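Local coordinates for organic hydroperoxide resistance protein (Deinococcus radiodurans, PDB 1USP), which probably protects the bacterium from organic hydroperoxides by reducing them with a pair of cysteines, as other members of the OsmC/Ohr family do, at residues C57-L62 with S77-R82; A81-Q86 with L94-E99; L113-H118 with V133-R138. All blocks are in the same frame, centred on the assembly; numbering follows the deposited sequence.

Interaction 1: residues C57-L62 with S77-R82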
# COMPACT_ATOMS: atom_id res chain seq x y z
N CYS A 57 -4.95 -0.08 -7.96
CA CYS A 57 -4.87 -1.48 -8.38
C CYS A 57 -6.21 -1.94 -8.94
O CYS A 57 -6.28 -2.68 -9.92
CB CYS A 57 -4.48 -2.35 -7.18
SG CYS A 57 -4.17 -4.09 -7.57
N PHE A 58 -7.29 -1.51 -8.30
CA PHE A 58 -8.64 -1.82 -8.77
C PHE A 58 -8.92 -1.18 -10.11
O PHE A 58 -9.56 -1.76 -10.94
CB PHE A 58 -9.71 -1.39 -7.76
CG PHE A 58 -10.50 -2.53 -7.20
CD1 PHE A 58 -9.87 -3.58 -6.57
CD2 PHE A 58 -11.89 -2.56 -7.33
CE1 PHE A 58 -10.60 -4.64 -6.07
CE2 PHE A 58 -12.61 -3.62 -6.82
CZ PHE A 58 -11.97 -4.65 -6.20
N GLN A 59 -8.41 0.03 -10.32
CA GLN A 59 -8.54 0.70 -11.61
C GLN A 59 -7.76 -0.03 -12.70
O GLN A 59 -8.26 -0.16 -13.82
CB GLN A 59 -8.09 2.17 -11.52
CG GLN A 59 -9.15 3.09 -10.93
CD GLN A 59 -10.30 3.40 -11.91
OE1 GLN A 59 -10.36 2.82 -12.99
NE2 GLN A 59 -11.19 4.30 -11.51
N GLY A 60 -6.57 -0.52 -12.39
CA GLY A 60 -5.80 -1.35 -13.31
C GLY A 60 -6.53 -2.64 -13.61
O GLY A 60 -6.61 -3.10 -14.77
N ALA A 61 -7.10 -3.24 -12.57
CA ALA A 61 -7.89 -4.46 -12.73
C ALA A 61 -9.13 -4.24 -13.61
O ALA A 61 -9.51 -5.12 -14.39
CB ALA A 61 -8.28 -4.99 -11.41
N LEU A 62 -9.76 -3.08 -13.50
CA LEU A 62 -10.87 -2.75 -14.38
C LEU A 62 -10.39 -2.67 -15.82
O LEU A 62 -11.12 -3.03 -16.74
CB LEU A 62 -11.52 -1.44 -13.98
CG LEU A 62 -12.37 -1.56 -12.72
CD1 LEU A 62 -12.68 -0.19 -12.18
CD2 LEU A 62 -13.64 -2.35 -13.00
N SER A 77 -15.29 6.97 -14.30
CA SER A 77 -15.47 5.94 -13.28
C SER A 77 -14.40 6.12 -12.20
O SER A 77 -13.26 6.49 -12.48
CB SER A 77 -15.43 4.52 -13.88
OG SER A 77 -16.55 4.28 -14.74
N THR A 78 -14.78 5.84 -10.98
CA THR A 78 -14.04 6.27 -9.80
C THR A 78 -14.03 5.10 -8.77
O THR A 78 -15.04 4.47 -8.60
CB THR A 78 -14.78 7.56 -9.34
OG1 THR A 78 -13.89 8.69 -9.36
CG2 THR A 78 -15.34 7.48 -7.97
N ILE A 79 -12.88 4.81 -8.14
CA ILE A 79 -12.78 3.81 -7.08
C ILE A 79 -12.23 4.49 -5.82
O ILE A 79 -11.18 5.10 -5.87
CB ILE A 79 -11.83 2.64 -7.49
CG1 ILE A 79 -12.30 1.94 -8.77
CG2 ILE A 79 -11.71 1.62 -6.36
CD1 ILE A 79 -13.55 1.09 -8.60
N THR A 80 -12.95 4.38 -4.72
CA THR A 80 -12.52 4.92 -3.43
C THR A 80 -12.21 3.78 -2.46
O THR A 80 -13.06 2.92 -2.18
CB THR A 80 -13.64 5.83 -2.88
OG1 THR A 80 -13.92 6.87 -3.81
CG2 THR A 80 -13.21 6.55 -1.61
N ALA A 81 -10.97 3.76 -1.96
CA ALA A 81 -10.60 2.86 -0.87
C ALA A 81 -10.59 3.57 0.48
O ALA A 81 -10.04 4.66 0.61
CB ALA A 81 -9.24 2.28 -1.14
N ARG A 82 -11.20 2.94 1.48
CA ARG A 82 -11.16 3.38 2.86
C ARG A 82 -10.43 2.31 3.67
O ARG A 82 -10.85 1.15 3.71
CB ARG A 82 -12.58 3.62 3.40
CG ARG A 82 -13.23 4.84 2.78
CD ARG A 82 -14.73 5.04 3.13
NE ARG A 82 -15.35 5.91 2.13
CZ ARG A 82 -16.24 5.54 1.20
NH1 ARG A 82 -16.70 4.30 1.13
NH2 ARG A 82 -16.67 6.45 0.34

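Interaction 2: residues A81-Q86 with L94-E99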
# COMPACT_ATOMS: atom_id res chain seq x y z
N ALA A 81 -10.97 3.76 -1.96
CA ALA A 81 -10.60 2.86 -0.87
C ALA A 81 -10.59 3.57 0.48
O ALA A 81 -10.04 4.66 0.61
CB ALA A 81 -9.24 2.28 -1.14
N ARG A 82 -11.20 2.94 1.48
CA ARG A 82 -11.16 3.38 2.86
C ARG A 82 -10.43 2.31 3.67
O ARG A 82 -10.85 1.15 3.71
CB ARG A 82 -12.58 3.62 3.40
CG ARG A 82 -13.23 4.84 2.78
CD ARG A 82 -14.73 5.04 3.13
NE ARG A 82 -15.35 5.91 2.13
CZ ARG A 82 -16.24 5.54 1.20
NH1 ARG A 82 -16.70 4.30 1.13
NH2 ARG A 82 -16.67 6.45 0.34
N VAL A 83 -9.31 2.69 4.26
CA VAL A 83 -8.44 1.78 4.98
C VAL A 83 -8.29 2.27 6.42
O VAL A 83 -7.73 3.34 6.66
CB VAL A 83 -7.06 1.72 4.33
CG1 VAL A 83 -6.15 0.76 5.07
CG2 VAL A 83 -7.18 1.32 2.87
N GLY A 84 -8.81 1.48 7.35
CA GLY A 84 -8.76 1.79 8.77
C GLY A 84 -7.77 0.92 9.50
O GLY A 84 -7.59 -0.25 9.17
N LEU A 85 -7.10 1.52 10.48
CA LEU A 85 -6.20 0.80 11.36
C LEU A 85 -6.98 0.40 12.61
O LEU A 85 -7.61 1.23 13.25
CB LEU A 85 -5.02 1.69 11.76
CG LEU A 85 -3.93 0.99 12.57
CD1 LEU A 85 -3.23 -0.07 11.72
CD2 LEU A 85 -2.94 1.99 13.11
N GLN A 86 -6.93 -0.89 12.93
CA GLN A 86 -7.59 -1.43 14.10
C GLN A 86 -6.54 -2.06 15.00
O GLN A 86 -5.58 -2.65 14.51
CB GLN A 86 -8.64 -2.47 13.68
CG GLN A 86 -9.85 -1.90 12.96
CD GLN A 86 -10.96 -2.93 12.72
OE1 GLN A 86 -10.80 -4.10 13.05
NE2 GLN A 86 -12.07 -2.48 12.13
N LEU A 94 -5.81 -4.23 9.27
CA LEU A 94 -6.42 -3.29 8.34
C LEU A 94 -7.88 -3.64 8.10
O LEU A 94 -8.24 -4.81 7.96
CB LEU A 94 -5.67 -3.30 7.00
CG LEU A 94 -4.20 -2.87 7.09
CD1 LEU A 94 -3.57 -2.89 5.71
CD2 LEU A 94 -4.02 -1.50 7.73
N ASP A 95 -8.69 -2.61 8.04
CA ASP A 95 -10.09 -2.70 7.72
C ASP A 95 -10.25 -1.99 6.37
O ASP A 95 -9.81 -0.85 6.21
CB ASP A 95 -10.87 -2.04 8.85
CG ASP A 95 -12.33 -1.86 8.55
OD1 ASP A 95 -13.05 -2.87 8.43
OD2 ASP A 95 -12.85 -0.73 8.47
N VAL A 96 -10.83 -2.65 5.38
CA VAL A 96 -10.86 -2.12 4.02
C VAL A 96 -12.23 -2.14 3.37
O VAL A 96 -12.90 -3.17 3.34
CB VAL A 96 -9.89 -2.91 3.11
CG1 VAL A 96 -9.98 -2.40 1.65
CG2 VAL A 96 -8.47 -2.80 3.63
N GLU A 97 -12.65 -1.02 2.81
CA GLU A 97 -13.78 -1.05 1.88
C GLU A 97 -13.46 -0.35 0.59
O GLU A 97 -12.69 0.62 0.57
CB GLU A 97 -15.08 -0.55 2.51
CG GLU A 97 -15.16 0.88 2.94
CD GLU A 97 -16.53 1.22 3.52
OE1 GLU A 97 -17.10 2.26 3.16
OE2 GLU A 97 -17.05 0.45 4.34
N LEU A 98 -14.01 -0.87 -0.49
CA LEU A 98 -13.77 -0.33 -1.82
C LEU A 98 -15.12 0.02 -2.41
O LEU A 98 -16.01 -0.82 -2.44
CB LEU A 98 -13.07 -1.35 -2.68
CG LEU A 98 -11.77 -1.89 -2.07
CD1 LEU A 98 -11.29 -3.07 -2.83
CD2 LEU A 98 -10.70 -0.80 -2.02
N GLU A 99 -15.26 1.27 -2.85
CA GLU A 99 -16.54 1.78 -3.35
C GLU A 99 -16.37 2.30 -4.76
O GLU A 99 -15.65 3.26 -4.97
CB GLU A 99 -17.05 2.92 -2.44
CG GLU A 99 -18.40 3.52 -2.86
CD GLU A 99 -18.84 4.63 -1.92
OE1 GLU A 99 -19.10 4.36 -0.73
OE2 GLU A 99 -18.92 5.79 -2.37
O HOH W 1 -12.50 1.02 6.15

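Interaction 3: residues L113-H118 with V133-R138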
# COMPACT_ATOMS: atom_id res chain seq x y z
N LEU A 113 -18.61 -5.51 -12.30
CA LEU A 113 -17.25 -5.03 -12.48
C LEU A 113 -16.44 -5.08 -11.19
O LEU A 113 -15.28 -5.39 -11.21
CB LEU A 113 -17.26 -3.59 -12.97
CG LEU A 113 -17.83 -3.42 -14.37
CD1 LEU A 113 -17.93 -1.96 -14.69
CD2 LEU A 113 -16.96 -4.16 -15.37
N MSE A 114 -17.08 -4.76 -10.07
CA MSE A 114 -16.40 -4.75 -8.77
C MSE A 114 -15.94 -6.16 -8.42
O MSE A 114 -14.87 -6.34 -7.88
CB MSE A 114 -17.32 -4.23 -7.66
CG MSE A 114 -17.64 -2.72 -7.69
SE MSE A 114 -16.08 -1.57 -7.63
CE MSE A 114 -15.76 -1.65 -5.68
N HIS A 115 -16.76 -7.16 -8.73
CA HIS A 115 -16.38 -8.54 -8.40
C HIS A 115 -15.27 -9.04 -9.31
O HIS A 115 -14.33 -9.71 -8.86
CB HIS A 115 -17.61 -9.45 -8.47
CG HIS A 115 -18.57 -9.24 -7.35
ND1 HIS A 115 -18.50 -9.95 -6.17
CD2 HIS A 115 -19.61 -8.39 -7.20
CE1 HIS A 115 -19.48 -9.57 -5.37
NE2 HIS A 115 -20.16 -8.62 -5.97
N ALA A 116 -15.36 -8.69 -10.59
CA ALA A 116 -14.36 -9.03 -11.58
C ALA A 116 -12.98 -8.44 -11.24
O ALA A 116 -11.96 -9.12 -11.32
CB ALA A 116 -14.82 -8.54 -12.95
N ALA A 117 -12.97 -7.17 -10.88
CA ALA A 117 -11.77 -6.49 -10.45
C ALA A 117 -11.21 -7.12 -9.19
O ALA A 117 -10.01 -7.28 -9.06
CB ALA A 117 -12.05 -5.04 -10.22
N HIS A 118 -12.10 -7.51 -8.27
CA HIS A 118 -11.69 -8.09 -6.99
C HIS A 118 -10.98 -9.44 -7.17
O HIS A 118 -10.12 -9.81 -6.37
CB HIS A 118 -12.89 -8.26 -6.06
CG HIS A 118 -12.50 -8.59 -4.65
ND1 HIS A 118 -12.74 -9.83 -4.07
CD2 HIS A 118 -11.89 -7.85 -3.70
CE1 HIS A 118 -12.32 -9.81 -2.82
NE2 HIS A 118 -11.79 -8.63 -2.57
N VAL A 133 -12.76 -7.55 3.29
CA VAL A 133 -12.94 -6.45 2.36
C VAL A 133 -14.44 -6.29 2.06
O VAL A 133 -15.15 -7.26 1.90
CB VAL A 133 -12.14 -6.69 1.04
CG1 VAL A 133 -12.38 -5.57 0.05
CG2 VAL A 133 -10.65 -6.84 1.33
N ARG A 134 -14.90 -5.05 2.03
CA ARG A 134 -16.27 -4.73 1.67
C ARG A 134 -16.28 -4.07 0.31
O ARG A 134 -15.62 -3.04 0.12
CB ARG A 134 -16.87 -3.79 2.72
CG ARG A 134 -16.93 -4.39 4.11
CD ARG A 134 -17.68 -3.55 5.14
NE ARG A 134 -16.99 -2.30 5.50
CZ ARG A 134 -15.88 -2.22 6.23
NH1 ARG A 134 -15.30 -3.31 6.69
NH2 ARG A 134 -15.34 -1.03 6.49
N LEU A 135 -17.01 -4.64 -0.64
CA LEU A 135 -17.19 -4.07 -1.98
C LEU A 135 -18.53 -3.38 -2.07
O LEU A 135 -19.57 -3.98 -1.76
CB LEU A 135 -17.15 -5.15 -3.05
CG LEU A 135 -15.93 -6.06 -3.11
CD1 LEU A 135 -16.13 -7.12 -4.16
CD2 LEU A 135 -14.69 -5.24 -3.36
N LYS A 136 -18.51 -2.14 -2.54
CA LYS A 136 -19.69 -1.29 -2.58
C LYS A 136 -19.79 -0.62 -3.95
O LYS A 136 -18.79 -0.40 -4.62
CB LYS A 136 -19.61 -0.22 -1.48
CG LYS A 136 -19.30 -0.77 -0.07
CD LYS A 136 -19.60 0.21 1.11
CE LYS A 136 -19.85 1.66 0.67
NZ LYS A 136 -19.79 2.65 1.80
N VAL A 137 -21.01 -0.30 -4.35
CA VAL A 137 -21.25 0.51 -5.53
C VAL A 137 -22.13 1.68 -5.10
O VAL A 137 -23.14 1.49 -4.44
CB VAL A 137 -21.94 -0.32 -6.65
CG1 VAL A 137 -22.47 0.60 -7.75
CG2 VAL A 137 -20.98 -1.35 -7.21
N ARG A 138 -21.70 2.89 -5.43
CA ARG A 138 -22.50 4.09 -5.22
C ARG A 138 -23.26 4.38 -6.53
O ARG A 138 -24.42 4.78 -6.51
CB ARG A 138 -21.56 5.23 -4.80
CG ARG A 138 -22.22 6.57 -4.54
CD ARG A 138 -21.23 7.68 -4.14
NE ARG A 138 -20.25 7.93 -5.20
CZ ARG A 138 -19.56 9.05 -5.37
NH1 ARG A 138 -19.72 10.09 -4.55
NH2 ARG A 138 -18.69 9.14 -6.37

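Interaction 1: residues C57-L62 with S77-R82
Ile79 rests against the flank of helix 57-62, where its branches are shared among Phe58, Gln59 and Leu62. With CG1 beside the backbone N (chi1 -58°), the isoleucine sends its longer arm to Leu62 and Gln59 and leaves CG2 for the root of Phe58. The methyl ends of Ile79 and Leu62 meet tip to tip, CD1 to CD1 at 3.9 Å. CG2 of Ile79 lies 3.9 Å from CB of Phe58, while CD1 of Ile79 comes to the edge of the phenyl ring, near the ring plane, instead of over a face.

Gln59 runs past the isoleucine in the opposite direction. The bend at chi2 (-75°) carries the carboxamide past Ile79 to the start of the strand, with Gln59 NE2 3.8 Å from Ile79 CG1. The same nitrogen gives a weak, bent hydrogen bond to the backbone carbonyl of Ser77, NE2 to O 3.2 Å. Its stronger partner is a backbone atom of the other chain of the assembly, which means that the amide nitrogen is shared between Ser77 and that chain.

Helix and strand cross with axes 8.8 Å apart at closest approach and run roughly antiparallel, a layer of helix on sheet in which apolar branches do most of the work. The phenyl ring of Phe58 also touches Leu98 on the adjacent strand 91-101 and Ala117 and His118 on helix 107-120, and Ile79 touches Met114 of that helix. Cys57, just before Phe58 in the helix, is joined to Cys121 by a disulfide, consistent with the cysteine chemistry of Ohr proteins. The contact thus lies in the core between helices 46-68 and 107-120 and strand 78-88, whose other edge pairs with a strand of the second chain.

Interaction 2: residues A81-Q86 with L94-E99
The guanidinium of Arg82 is held at its edge by two carboxylates that are turned quite differently against it. The plane of Glu97 stands 75° from that of the guanidinium, and OE1 takes NH1 of Arg82 at 2.9 Å through its anti lone pair. Glu99 is inclined by 59° and is met from above its carboxylate plane, with OE1 3.0 Å from the same NH1 of Arg82; a longer, weak bond from NH2 reaches that oxygen too. Glu97 accepts the cramped first torsion that puts CG between backbone N and carbonyl carbon (chi1 65°), which brings CG against Arg82 CB at a slant and delivers the acid to the guanidinium. Lys136 also bonds to both glutamates, and its charge, close to Arg82, is probably offset by them.

Behind this network runs an antiparallel beta hairpin of strands 78-88 and 91-101. Arg82 with Glu97 and Gly84 with Asp95 are its hydrogen-bonded pairs here, each closed by two backbone bonds, for instance Gly84 N to Asp95 O at 2.8 Å. On the face away from the charges, Ala81 CB meets Leu98 CD2 at 3.5 Å, and Val83 CG1 meets Leu94 CD2 at 4.1 Å; Val83 and Leu98 also touch helix 46-68.

Gln86 crosses Asp95 with amide and carboxylate nearly parallel, NE2 lying 3.5 Å from Asp95 CB. The polar ends are engaged by others: Gln86 with a side chain of the other chain, Asp95 with Arg134. A water donates toward Arg82 O and Asp95 OD2, each 2.9 Å away, linking the strands; OD2 lies near where a Gly84 side chain would point.

Interaction 3: residues L113-H118 with V133-R138
Val133 opens the segment by sliding past the imidazole of His118, the two side chains running in opposite directions with CG1 of the valine 4.1 Å from NE2 of the histidine. The ring is neither faced nor edged by the valine but met at a slant. His118 carries its ring toward the strand because CG lies opposite the backbone N (chi1 -168°).

Leu135, two residues on and pointing to the same side, is the centre of the contact. Its branches divide the work on His118: CD1 sits over a face of the imidazole, 3.9 Å from CG of His118, while CD2 approaches CD2 of the same ring at 3.8 Å. The same CD1 of Leu135 also lies over a face of His115, offset toward the rim and 4.2 Å from ND1 of that ring. One methyl thus touches two histidines a turn of helix apart.

Strand 134-137 runs parallel to its neighbour 91-101; helix 107-120 and the short helix 122-127 lie in the chain between them, a beta-alpha-beta crossover in which helix 107-120 packs on the sheet, at 146° to the strand. Helix 113-118 leans on the strand through contacts alone, with no hydrogen bond between the two.

At Lys136 the backbone takes over: its carbonyl oxygen is 3.4 Å from CE of Met114, present as selenomethionine. The amino group lies on the far side, salt-bridged to Glu97. Val137 then meets the same residue nearer its root, with CG2 3.6 Å from CG of Met114. The bends at chi2 and chi3 of Met114 double its chain back, letting CG touch the valine and CE turn to the carbonyl and to Leu98 on strand 91-101.

In the fold
Along the chain the contacts follow one another: interaction 1 gives way to interaction 2 on strand 78-88, where they share Ala81 and Arg82, and interaction 3 comes last. Their centres lie 9 to 13 Å apart, interactions 1 and 3 being the closer pair. Interaction 2 forms the hairpin of the mixed sheet whose third strand, 134-137, belongs to interaction 3; Leu98 bonds through its backbone to Arg134 and Lys136. Helices 46-68 and 107-120 pack on one face of this sheet, with Phe58 against His118 and Leu98. The Cys57-Cys121 disulfide ties mid-helix 46-68 to the residue just after helix 107-120, consistent with a redox site between them, while strand 78-88 continues the sheet into the second chain.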